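PDB 2VD3: ATP phosphoribosyltransferase from Methanobacterium thermoautotrophicum, which probably catalyses the condensation of ATP with 5-phosphoribosyl 1-diphosphate, the first step of histidine biosynthesis, and is captured here in its histidine-inhibited state. Local coordinates for residues Ile7-Lys12 against Pro18-Leu23; Glu24-Gly29 against Arg208-Ala213; Ser104-Arg107 against Ile112-Gly115; Glu127-Leu130 against Gly134-Ala137; Asn266-Leu271 against Arg277-Val282. One frame throughout, in Å; residues are numbered along the deposited sequence. Where two conformers were deposited one is given.

Contact 1. Residues Ile7-Lys12 against Pro18-Leu23; sequences IAVPSK and PAIRLL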
# COMPACT_ATOMS: atom_id res chain seq x y z
N ILE A 7 17.30 -22.50 -5.88
CA ILE A 7 15.91 -22.88 -5.60
C ILE A 7 14.94 -21.72 -5.81
O ILE A 7 15.13 -20.61 -5.28
CB ILE A 7 15.73 -23.54 -4.21
CG1 ILE A 7 14.25 -23.81 -3.91
CG2 ILE A 7 16.35 -22.72 -3.11
CD1 ILE A 7 14.01 -25.11 -3.12
N ALA A 8 13.90 -22.00 -6.60
CA ALA A 8 12.86 -21.04 -6.91
C ALA A 8 11.82 -21.03 -5.81
O ALA A 8 11.21 -22.05 -5.50
CB ALA A 8 12.23 -21.37 -8.26
N VAL A 9 11.63 -19.88 -5.20
CA VAL A 9 10.72 -19.74 -4.06
C VAL A 9 9.72 -18.65 -4.40
O VAL A 9 10.11 -17.60 -4.91
CB VAL A 9 11.51 -19.43 -2.76
CG1 VAL A 9 10.59 -19.04 -1.60
CG2 VAL A 9 12.40 -20.62 -2.38
N PRO A 10 8.42 -18.91 -4.16
CA PRO A 10 7.40 -17.89 -4.46
C PRO A 10 7.68 -16.57 -3.75
O PRO A 10 8.13 -16.57 -2.60
CB PRO A 10 6.11 -18.54 -3.97
CG PRO A 10 6.39 -20.01 -4.14
CD PRO A 10 7.80 -20.15 -3.67
N SER A 11 7.41 -15.48 -4.46
CA SER A 11 7.70 -14.12 -3.99
C SER A 11 6.51 -13.47 -3.31
O SER A 11 6.68 -12.65 -2.40
CB SER A 11 8.16 -13.25 -5.16
OG SER A 11 7.40 -13.53 -6.32
N LYS A 12 5.31 -13.81 -3.77
CA LYS A 12 4.08 -13.29 -3.16
C LYS A 12 3.06 -14.41 -2.99
O LYS A 12 3.26 -15.52 -3.50
CB LYS A 12 3.51 -12.10 -3.96
CG LYS A 12 3.52 -12.26 -5.49
CD LYS A 12 3.71 -10.92 -6.20
CE LYS A 12 2.39 -10.19 -6.43
NZ LYS A 12 2.60 -8.86 -7.07
N PRO A 18 5.64 -19.38 4.29
CA PRO A 18 5.93 -20.70 4.85
C PRO A 18 7.13 -21.41 4.20
O PRO A 18 7.85 -22.16 4.88
CB PRO A 18 4.64 -21.49 4.61
CG PRO A 18 3.60 -20.47 4.35
CD PRO A 18 4.29 -19.32 3.72
N ALA A 19 7.33 -21.18 2.90
CA ALA A 19 8.50 -21.70 2.17
C ALA A 19 9.80 -21.10 2.71
O ALA A 19 10.79 -21.80 2.88
CB ALA A 19 8.36 -21.42 0.68
N ILE A 20 9.78 -19.81 3.00
CA ILE A 20 10.92 -19.14 3.60
C ILE A 20 11.19 -19.69 5.01
O ILE A 20 12.34 -20.00 5.35
CB ILE A 20 10.76 -17.59 3.56
CG1 ILE A 20 10.91 -17.11 2.11
CG2 ILE A 20 11.76 -16.89 4.47
CD1 ILE A 20 10.40 -15.68 1.84
N ARG A 21 10.11 -19.86 5.80
CA ARG A 21 10.21 -20.44 7.16
C ARG A 21 10.73 -21.88 7.18
O ARG A 21 11.51 -22.25 8.06
CB ARG A 21 8.87 -20.37 7.89
CG ARG A 21 8.66 -19.12 8.72
CD ARG A 21 7.31 -19.15 9.45
NE ARG A 21 6.19 -19.25 8.52
CZ ARG A 21 5.43 -18.22 8.13
NH1 ARG A 21 5.65 -16.99 8.61
NH2 ARG A 21 4.43 -18.42 7.28
N LEU A 22 10.29 -22.68 6.22
CA LEU A 22 10.72 -24.07 6.09
C LEU A 22 12.23 -24.19 5.80
O LEU A 22 12.93 -24.95 6.46
CB LEU A 22 9.90 -24.78 5.03
CG LEU A 22 10.42 -26.03 4.32
CD1 LEU A 22 10.46 -27.22 5.25
CD2 LEU A 22 9.53 -26.33 3.11
N LEU A 23 12.71 -23.41 4.83
CA LEU A 23 14.15 -23.36 4.54
C LEU A 23 14.96 -22.92 5.77
O LEU A 23 15.99 -23.51 6.09
CB LEU A 23 14.42 -22.44 3.34
CG LEU A 23 13.93 -22.93 1.97
CD1 LEU A 23 14.02 -21.83 0.91
CD2 LEU A 23 14.69 -24.17 1.51

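Contact 2. Residues Glu24-Gly29 against Arg208-Ala213; sequences ENAGVG and RGVIDA. With MG (magnesium ion), chain L.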
# COMPACT_ATOMS: atom_id res chain seq x y z
N GLU A 24 14.48 -21.87 6.45
CA GLU A 24 15.03 -21.43 7.72
C GLU A 24 15.17 -22.60 8.70
O GLU A 24 16.25 -22.85 9.23
CB GLU A 24 14.14 -20.33 8.30
CG GLU A 24 14.40 -19.97 9.77
CD GLU A 24 15.62 -19.11 9.97
OE1 GLU A 24 16.40 -18.93 9.01
OE2 GLU A 24 15.81 -18.62 11.11
N ASN A 25 14.08 -23.34 8.91
CA ASN A 25 14.11 -24.48 9.82
C ASN A 25 14.99 -25.65 9.35
O ASN A 25 15.44 -26.47 10.17
CB ASN A 25 12.68 -24.95 10.14
CG ASN A 25 11.91 -23.95 11.00
OD1 ASN A 25 12.28 -22.79 11.11
ND2 ASN A 25 10.83 -24.40 11.61
N ALA A 26 15.24 -25.71 8.04
CA ALA A 26 16.05 -26.76 7.42
C ALA A 26 17.55 -26.44 7.47
O ALA A 26 18.37 -27.22 6.98
CB ALA A 26 15.60 -26.98 5.97
N GLY A 27 17.89 -25.29 8.04
CA GLY A 27 19.27 -24.81 8.11
C GLY A 27 19.71 -24.00 6.89
O GLY A 27 20.89 -23.71 6.73
N VAL A 28 18.74 -23.64 6.05
CA VAL A 28 19.00 -22.96 4.79
C VAL A 28 18.21 -21.65 4.72
O VAL A 28 17.61 -21.32 3.70
CB VAL A 28 18.68 -23.90 3.56
CG1 VAL A 28 18.94 -23.19 2.24
CG2 VAL A 28 19.52 -25.16 3.62
N GLY A 29 18.22 -20.90 5.82
CA GLY A 29 17.55 -19.61 5.87
C GLY A 29 18.20 -18.60 4.94
O GLY A 29 19.38 -18.71 4.61
N ARG A 208 13.00 -32.48 4.47
CA ARG A 208 12.23 -33.68 4.85
C ARG A 208 12.18 -33.80 6.37
O ARG A 208 11.12 -34.09 6.92
CB ARG A 208 12.79 -34.94 4.18
CG ARG A 208 11.89 -36.20 4.24
CD ARG A 208 10.39 -35.85 4.17
NE ARG A 208 9.53 -37.01 3.90
CZ ARG A 208 8.30 -37.16 4.39
NH1 ARG A 208 7.59 -38.24 4.07
NH2 ARG A 208 7.77 -36.26 5.20
N GLY A 209 13.31 -33.53 7.02
CA GLY A 209 13.40 -33.46 8.48
C GLY A 209 12.45 -32.48 9.17
O GLY A 209 11.92 -32.80 10.23
N VAL A 210 12.25 -31.31 8.59
CA VAL A 210 11.32 -30.31 9.14
C VAL A 210 9.87 -30.78 9.01
O VAL A 210 9.04 -30.49 9.88
CB VAL A 210 11.50 -28.92 8.47
CG1 VAL A 210 10.38 -27.95 8.83
CG2 VAL A 210 12.85 -28.33 8.86
N ILE A 211 9.56 -31.50 7.93
CA ILE A 211 8.22 -31.99 7.69
C ILE A 211 7.83 -33.10 8.65
O ILE A 211 6.68 -33.20 9.08
CB ILE A 211 8.06 -32.49 6.23
CG1 ILE A 211 8.00 -31.30 5.27
CG2 ILE A 211 6.79 -33.33 6.07
CD1 ILE A 211 8.33 -31.68 3.88
N ASP A 212 8.80 -33.94 9.00
CA ASP A 212 8.56 -35.02 9.95
C ASP A 212 8.48 -34.52 11.38
O ASP A 212 8.05 -35.24 12.28
CB ASP A 212 9.62 -36.12 9.82
CG ASP A 212 9.59 -36.81 8.46
OD1 ASP A 212 8.51 -36.89 7.84
OD2 ASP A 212 10.67 -37.28 8.02
N ALA A 213 8.91 -33.27 11.59
CA ALA A 213 8.83 -32.65 12.92
C ALA A 213 7.45 -32.03 13.18
O ALA A 213 7.15 -31.66 14.32
CB ALA A 213 9.94 -31.61 13.11
MG MG L . 18.62 -17.82 8.78

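Contact 3. Residues Ser104-Arg107 against Ile112-Gly115; sequences STIR and IPRG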
# COMPACT_ATOMS: atom_id res chain seq x y z
N SER A 104 -29.41 -24.57 -8.65
CA SER A 104 -29.36 -25.21 -9.97
C SER A 104 -29.86 -26.65 -9.97
O SER A 104 -29.87 -27.33 -8.93
CB SER A 104 -27.95 -25.14 -10.56
OG SER A 104 -27.94 -25.70 -11.87
N THR A 105 -30.29 -27.10 -11.15
CA THR A 105 -30.61 -28.50 -11.41
C THR A 105 -29.37 -29.37 -11.19
O THR A 105 -29.44 -30.37 -10.49
CB THR A 105 -31.18 -28.68 -12.85
OG1 THR A 105 -32.60 -28.50 -12.83
CG2 THR A 105 -30.86 -30.07 -13.42
N ILE A 106 -28.24 -28.95 -11.77
CA ILE A 106 -26.98 -29.69 -11.70
C ILE A 106 -26.55 -29.97 -10.26
O ILE A 106 -26.15 -29.04 -9.53
CB ILE A 106 -25.85 -28.94 -12.47
CG1 ILE A 106 -26.25 -28.71 -13.93
CG2 ILE A 106 -24.52 -29.71 -12.38
CD1 ILE A 106 -25.43 -27.66 -14.65
N ARG A 107 -26.64 -31.23 -9.85
CA ARG A 107 -26.20 -31.65 -8.52
C ARG A 107 -24.94 -32.52 -8.54
O ARG A 107 -24.30 -32.75 -7.51
CB ARG A 107 -27.34 -32.35 -7.77
CG ARG A 107 -28.32 -31.39 -7.09
CD ARG A 107 -29.73 -31.95 -7.10
NE ARG A 107 -30.36 -31.77 -8.41
CZ ARG A 107 -31.30 -32.56 -8.92
NH1 ARG A 107 -31.74 -33.62 -8.24
NH2 ARG A 107 -31.80 -32.30 -10.11
N ILE A 112 -24.46 -32.23 -16.31
CA ILE A 112 -23.97 -31.13 -17.14
C ILE A 112 -24.37 -31.35 -18.60
O ILE A 112 -24.02 -32.38 -19.20
CB ILE A 112 -22.43 -30.94 -16.99
CG1 ILE A 112 -22.07 -30.60 -15.54
CG2 ILE A 112 -21.93 -29.84 -17.92
CD1 ILE A 112 -20.63 -30.87 -15.17
N PRO A 113 -25.10 -30.39 -19.18
CA PRO A 113 -25.58 -30.49 -20.56
C PRO A 113 -24.53 -30.05 -21.58
O PRO A 113 -23.58 -29.34 -21.23
CB PRO A 113 -26.80 -29.56 -20.59
CG PRO A 113 -26.81 -28.82 -19.25
CD PRO A 113 -25.52 -29.12 -18.56
N ARG A 114 -24.72 -30.47 -22.83
CA ARG A 114 -23.84 -30.14 -23.96
C ARG A 114 -23.29 -28.71 -23.94
O ARG A 114 -22.08 -28.51 -24.09
CB ARG A 114 -24.57 -30.40 -25.29
CG ARG A 114 -24.13 -31.64 -26.04
CD ARG A 114 -24.65 -32.92 -25.41
NE ARG A 114 -24.39 -34.08 -26.25
CZ ARG A 114 -23.29 -34.83 -26.19
NH1 ARG A 114 -22.32 -34.55 -25.33
NH2 ARG A 114 -23.16 -35.88 -27.00
N GLY A 115 -24.17 -27.73 -23.78
CA GLY A 115 -23.77 -26.34 -23.96
C GLY A 115 -23.24 -25.61 -22.74
O GLY A 115 -22.98 -24.41 -22.81

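Contact 4. Residues Glu127-Leu130 against Gly134-Ala137; sequences ENYL and GIDA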
# COMPACT_ATOMS: atom_id res chain seq x y z
N GLU A 127 -10.26 -28.50 -18.79
CA GLU A 127 -10.46 -29.19 -20.07
C GLU A 127 -10.21 -30.67 -19.86
O GLU A 127 -11.02 -31.51 -20.26
CB GLU A 127 -9.55 -28.67 -21.19
CG GLU A 127 -9.84 -27.23 -21.66
CD GLU A 127 -11.08 -27.08 -22.55
OE1 GLU A 127 -11.83 -28.06 -22.77
OE2 GLU A 127 -11.31 -25.94 -23.04
N ASN A 128 -9.10 -30.98 -19.20
CA ASN A 128 -8.67 -32.35 -18.94
C ASN A 128 -9.66 -33.17 -18.10
O ASN A 128 -9.89 -34.34 -18.39
CB ASN A 128 -7.30 -32.35 -18.27
CG ASN A 128 -6.56 -33.65 -18.47
OD1 ASN A 128 -6.11 -33.96 -19.58
ND2 ASN A 128 -6.44 -34.43 -17.41
N TYR A 129 -10.22 -32.54 -17.07
CA TYR A 129 -11.26 -33.15 -16.23
C TYR A 129 -12.51 -33.46 -17.06
O TYR A 129 -13.10 -34.54 -16.93
CB TYR A 129 -11.62 -32.21 -15.07
CG TYR A 129 -12.95 -32.49 -14.38
CD1 TYR A 129 -13.02 -33.34 -13.28
CD2 TYR A 129 -14.12 -31.87 -14.81
CE1 TYR A 129 -14.24 -33.59 -12.64
CE2 TYR A 129 -15.34 -32.12 -14.18
CZ TYR A 129 -15.39 -32.98 -13.10
OH TYR A 129 -16.59 -33.21 -12.47
N LEU A 130 -12.90 -32.50 -17.91
CA LEU A 130 -14.03 -32.66 -18.79
C LEU A 130 -13.78 -33.76 -19.81
O LEU A 130 -14.68 -34.53 -20.12
CB LEU A 130 -14.36 -31.35 -19.52
CG LEU A 130 -14.97 -30.21 -18.71
CD1 LEU A 130 -15.34 -29.08 -19.65
CD2 LEU A 130 -16.19 -30.65 -17.88
N GLY A 134 -15.64 -37.25 -20.16
CA GLY A 134 -16.39 -37.27 -21.42
C GLY A 134 -17.46 -36.21 -21.59
O GLY A 134 -18.28 -36.28 -22.51
N ILE A 135 -17.45 -35.21 -20.71
CA ILE A 135 -18.46 -34.15 -20.73
C ILE A 135 -18.13 -33.12 -21.80
O ILE A 135 -16.98 -32.69 -21.93
CB ILE A 135 -18.62 -33.45 -19.37
CG1 ILE A 135 -18.60 -34.46 -18.21
CG2 ILE A 135 -19.90 -32.64 -19.34
CD1 ILE A 135 -18.37 -33.82 -16.84
N ASP A 136 -19.14 -32.74 -22.58
CA ASP A 136 -19.02 -31.65 -23.53
C ASP A 136 -19.53 -30.40 -22.84
O ASP A 136 -20.73 -30.24 -22.62
CB ASP A 136 -19.82 -31.95 -24.80
CG ASP A 136 -19.69 -30.85 -25.86
OD1 ASP A 136 -19.19 -29.74 -25.56
OD2 ASP A 136 -20.11 -31.09 -27.01
N ALA A 137 -18.59 -29.53 -22.47
CA ALA A 137 -18.92 -28.24 -21.88
C ALA A 137 -17.86 -27.24 -22.30
O ALA A 137 -16.72 -27.61 -22.60
CB ALA A 137 -19.00 -28.35 -20.36

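Contact 5. Residues Asn266-Leu271 against Arg277-Val282; sequences NLINRL and RDILVV. With HIS (histidine), chain C.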
# COMPACT_ATOMS: atom_id res chain seq x y z
N ASN A 266 -4.81 -35.20 26.14
CA ASN A 266 -5.16 -36.39 26.91
C ASN A 266 -3.99 -36.86 27.78
O ASN A 266 -4.18 -37.30 28.92
CB ASN A 266 -5.72 -37.52 26.00
CG ASN A 266 -4.69 -38.58 25.65
OD1 ASN A 266 -4.37 -39.45 26.46
ND2 ASN A 266 -4.18 -38.52 24.42
N LEU A 267 -2.77 -36.74 27.24
CA LEU A 267 -1.56 -37.08 27.97
C LEU A 267 -1.39 -36.21 29.22
O LEU A 267 -1.14 -36.74 30.29
CB LEU A 267 -0.32 -36.98 27.07
CG LEU A 267 1.02 -37.38 27.70
CD1 LEU A 267 1.09 -38.88 28.03
CD2 LEU A 267 2.23 -36.95 26.85
N ILE A 268 -1.54 -34.90 29.09
CA ILE A 268 -1.41 -33.96 30.21
C ILE A 268 -2.29 -34.37 31.39
O ILE A 268 -1.80 -34.50 32.51
CB ILE A 268 -1.68 -32.48 29.78
CG1 ILE A 268 -0.57 -31.96 28.86
CG2 ILE A 268 -1.81 -31.55 31.00
CD1 ILE A 268 -1.02 -30.87 27.89
N ASN A 269 -3.58 -34.59 31.13
CA ASN A 269 -4.53 -35.03 32.16
C ASN A 269 -4.17 -36.39 32.75
O ASN A 269 -4.26 -36.60 33.97
CB ASN A 269 -5.96 -35.06 31.62
CG ASN A 269 -6.30 -33.84 30.77
OD1 ASN A 269 -5.61 -32.82 30.82
ND2 ASN A 269 -7.37 -33.94 29.98
N ARG A 270 -3.74 -37.31 31.89
CA ARG A 270 -3.26 -38.63 32.31
C ARG A 270 -1.95 -38.56 33.11
O ARG A 270 -1.75 -39.32 34.05
CB ARG A 270 -3.12 -39.55 31.09
CG ARG A 270 -4.31 -40.47 30.88
CD ARG A 270 -4.46 -40.94 29.43
NE ARG A 270 -5.62 -40.34 28.76
CZ ARG A 270 -6.72 -41.00 28.41
NH1 ARG A 270 -6.84 -42.30 28.65
NH2 ARG A 270 -7.72 -40.36 27.81
N LEU A 271 -1.07 -37.63 32.74
CA LEU A 271 0.18 -37.42 33.48
C LEU A 271 -0.04 -36.78 34.85
O LEU A 271 0.51 -37.26 35.85
CB LEU A 271 1.19 -36.58 32.66
CG LEU A 271 1.75 -37.16 31.36
CD1 LEU A 271 2.53 -36.09 30.59
CD2 LEU A 271 2.61 -38.41 31.60
N ARG A 277 4.48 -33.44 37.47
CA ARG A 277 4.46 -31.98 37.57
C ARG A 277 5.47 -31.34 36.63
O ARG A 277 6.31 -32.04 36.04
CB ARG A 277 4.62 -31.51 39.02
CG ARG A 277 5.75 -32.14 39.83
CD ARG A 277 5.45 -32.02 41.32
NE ARG A 277 6.31 -32.87 42.15
CZ ARG A 277 7.28 -32.42 42.96
NH1 ARG A 277 8.00 -33.28 43.68
NH2 ARG A 277 7.52 -31.12 43.05
N ASP A 278 5.37 -30.02 36.48
CA ASP A 278 6.30 -29.20 35.69
C ASP A 278 6.42 -29.68 34.25
O ASP A 278 7.52 -29.86 33.71
CB ASP A 278 7.68 -29.17 36.36
CG ASP A 278 7.59 -29.05 37.86
OD1 ASP A 278 6.85 -28.18 38.35
OD2 ASP A 278 8.27 -29.84 38.56
N ILE A 279 5.27 -29.90 33.62
CA ILE A 279 5.23 -30.43 32.27
C ILE A 279 5.63 -29.36 31.24
O ILE A 279 5.00 -28.31 31.14
CB ILE A 279 3.87 -31.04 31.91
CG1 ILE A 279 3.43 -32.03 33.00
CG2 ILE A 279 3.94 -31.73 30.55
CD1 ILE A 279 1.97 -32.43 32.92
N LEU A 280 6.70 -29.66 30.51
CA LEU A 280 7.24 -28.75 29.53
C LEU A 280 7.02 -29.33 28.16
O LEU A 280 7.15 -30.55 27.95
CB LEU A 280 8.75 -28.54 29.73
CG LEU A 280 9.34 -28.46 31.14
CD1 LEU A 280 10.83 -28.25 31.03
CD2 LEU A 280 8.68 -27.36 31.99
N VAL A 281 6.67 -28.44 27.23
CA VAL A 281 6.58 -28.80 25.84
C VAL A 281 7.62 -27.97 25.13
O VAL A 281 7.52 -26.75 25.10
CB VAL A 281 5.16 -28.56 25.26
CG1 VAL A 281 5.07 -29.10 23.84
CG2 VAL A 281 4.10 -29.24 26.15
N VAL A 282 8.65 -28.64 24.60
CA VAL A 282 9.81 -28.01 23.98
C VAL A 282 9.72 -28.25 22.46
O VAL A 282 9.39 -29.36 22.04
CB VAL A 282 11.13 -28.63 24.54
CG1 VAL A 282 12.36 -27.96 23.97
CG2 VAL A 282 11.17 -28.58 26.05
N HIS C . 14.15 -30.79 36.50
CA HIS C . 14.19 -29.41 35.93
C HIS C . 13.27 -28.47 36.69
O HIS C . 13.32 -27.25 36.52
CB HIS C . 13.80 -29.42 34.45
CG HIS C . 12.47 -30.07 34.17
ND1 HIS C . 12.35 -31.24 33.45
CD2 HIS C . 11.22 -29.71 34.52
CE1 HIS C . 11.08 -31.57 33.37
NE2 HIS C . 10.37 -30.66 34.01
OXT HIS C . 12.43 -28.90 37.50

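Contact 1. Residues Ile7-Lys12 against Pro18-Leu23
Val9 carries the meeting of strand 7-10 with helix 18-23, touching Ala19, Ile20 and Leu23, and is flanked by Ile7 and Pro10 at slightly longer range. Ile7 starts the row: its CA-CB bond points at the helix, but its side chain stops short of a direct touch with 18-23 and packs on Ile47 and Val49 of strand 47-52 and on Leu68 and Ile70 of strand 68-72. Ala8 faces the other way, and its backbone is paired with Leu68 and Ile70. Val9 then sends both methyls to the helix by different routes. CG1, anti to the backbone N (chi1 170°), sits over Ala19 and Ile20, with Val9 CG1 4.0 Å from Ala19 CB and 4.2 Å from Ile20 CG1; the Val9 and Ile20 side chains meet there at about a right angle. The other branch lies beside the backbone N and reaches a turn further along, where Val9 CG2 is 3.9 Å from Leu23 CD1, the two side chains running antiparallel alongside each other. The short axes approach to 8.6 Å at 136°, a strand packed against the helix that follows it. Strand 5-10 and helix 16-25 form a beta-alpha unit, the strand lying between parallel strands 47-52 and 68-72, consistent with the periplasmic-binding-protein-like fold of the family. Small Ala19 lets the helix come close at Val9, while Leu23 is also packed by Leu203 and Ile207 of helix 197-212. Pro10 ends the strand, and its carbonyl O accepts a hydrogen bond from Ser16 OG.

Contact 2. Residues Glu24-Gly29 against Arg208-Ala213
Where a Schellman motif closes the C-terminal end of helix 16-25, Asn25 and Ala26 receive Val210 from helix 197-212. Val210 CG2, set beside its own backbone N, does most of the touching: it lies 3.4 Å from Asn25 O and 3.6 Å from Asn25 CB, so the methyl rests against backbone as well as side chain. Val210 CG1 meets the same Asn25 CB at 4.0 Å. The second patch is thinner, with Ala26 CB 4.2 Å from Val210 CG2. Asn25 therefore contributes its aliphatic root, and Ala26, also packed on Ile207, extends the apolar surface inward. On another side of the helix end, Glu24 bends at chi2 (78°) and turns its carboxylate from Val210 to a magnesium ion, which Glu24 OE1 binds at 2.5 Å. A side chain at Gly29 would run into Glu24 OE1, so glycine leaves room for the metal-binding carboxylate. Gly27 is the first residue to leave helical backbone angles; its phi of 87° would jam a side chain against the preceding carbonyl. Gly27 N bonds back to Glu24 O, and Val28 N probably to Leu23 O, the glycine-ended pair of bonds typical of a Schellman C-cap.

Contact 3. Residues Ser104-Arg107 against Ile112-Gly115
Ile106 packs on Ile112 and Pro113 although neither partner belongs to a helix or strand: both ends of the contact are loop, in the link between strands 94-101 and 117-120. Ile106 uses its two branches separately. Its methyl CG2, which stands anti to the backbone N (chi1 of CG1 -57°), is 4.1 Å from Ile112 CG1, while Ile106 CD1, at the far end of the longer branch, is 4.2 Å from Pro113 CD. Ile106 meets both partners at a slant. The buried Ile106 also touches Ile176 and Leu157, and Ile112 shares Leu157; the loop is thus laid on strands 157-162 and 173-188. The backbone that presents Ile106 is shaped by an ST turn: Ser104 OG accepts from Ile106 N at 3.3 Å, with an N-H...O angle of 139°. Just beyond, Arg107 folds back over the same turn. In the conformer described here, one of two deposited, Arg107 NE donates to Thr105 O at 2.7 Å; the donor lies in the carbonyl plane of Thr105, and the oxygen lies 16° out of the guanidinium plane. NH2 adds a weak bond to the same oxygen; the existence of the second conformer makes this grip provisional. Arg107 N is in turn hydrogen-bonded to Asp111 OD2, which probably helps hold the loop closed. Between the segments the contact is wholly apolar, and the hydrogen bonds lie within 104-107 or run to Asp111, outside both segments, which implies that side-chain burial joins the two pieces while the polar groups probably shape the turn presenting Ile106.

Contact 4. Residues Glu127-Leu130 against Gly134-Ala137
Leu130 and Ile135 are joined first through the backbone. Ile135 N donates to Leu130 O at 2.9 Å, bent at the hydrogen to 131°. Gly134 N comes near the same oxygen but at too poor an angle to bond. Gly134 leaves the helix with phi 68°, and the bond from Ile135 is the long return link of a Schellman motif. The apolar contacts come from the two methyl branches of Leu130, whose CG stands beside the backbone N (chi1 -72°): Leu130 CD2 meets Ile135 CD1 at 4.0 Å, the two side chains crossing at about a right angle, and Leu130 CD1 meets Ala137 CB at 3.8 Å. Replacing Leu130 by an alanine would probably strip Ala137 of its helix partner and Ile135 of its nearer one, and open a gap beside Ile118 and Val139. Tyr129 adds a looser touch, with Tyr129 CE2 4.4 Å from Ile135 CD1; its hydroxyl is taken up by Asp177. Strand 117-120, helix 123-132 and the parallel strand 138-141 make a beta-alpha-beta crossover, and this is its helix-to-strand turn. The Ile135 N to Leu130 O bond, one of the two return bonds of the motif, helps close the turn and a leucine fills its inside, so the chemistry implies that the turn is set by glycine geometry and stabilised by burial.

Contact 5. Residues Asn266-Leu271 against Arg277-Val282
Ile279 lays its CD1 methyl against helix 266-271, 4.3 Å from Ile268 CG2 and 4.2 Å from Leu271 CB. The next residue of the strand points the opposite way, and there lies the bound histidine. Its NE2 donates to Asp278 O at 3.0 Å and 151°, while Leu280 packs beside the imidazole, CG 3.8 Å from the ligand's NE2 and Leu280 CD1 3.8 Å from its CD2. An alanine at Leu280 would probably leave that part of the imidazole without its apolar support and the ring freer to shift. Asp278 lies at a corner of the chain (phi 56°), where its side chain is hydrogen-bonded by OD2 with Asn222 ND2 and Thr239 OG1 of a second subunit, which probably helps to position the carbonyl that takes the ligand's N-H. Thr242, Gly240, Met238, Thr239 and Val258 of that subunit also hold the histidine, as does Asn222. Further out, strand 279-283 is the outermost strand within this chain of the four-stranded antiparallel sheet, order 2-3-1-4, with its helices packed on one face, a ferredoxin-like arrangement consistent with the GlnB-like domain of the family. Ile279 to Val281 extend the sheet into the second subunit. The strand thus faces a helix with one residue and the inhibitor with the next, so the chemistry implies that inhibitor binding is tied to the subunit interface.

Contacts 1 and 2 share helix 16-25, their centres about 12 Å apart; Leu22 CD1 of the first packs on Val210 CG1 of the second at 3.7 Å. Contacts 3 and 4 form a second neighbourhood, centres about 13 Å apart, where Ile112 CG2 meets Ile135 CG2 at 3.7 Å and Ala137 CB at 4.1 Å. Along the chain both are nested within the loop closed by contact 2, which holds the magnesium ion bound by Glu24. Contact 5 carries the inhibitor site: its centre is about 26 Å from that of contact 2 but about 54 to 55 Å from those of contacts 4 and 3, so, within one chain, the inhibitor site lies far from contacts 3 and 4.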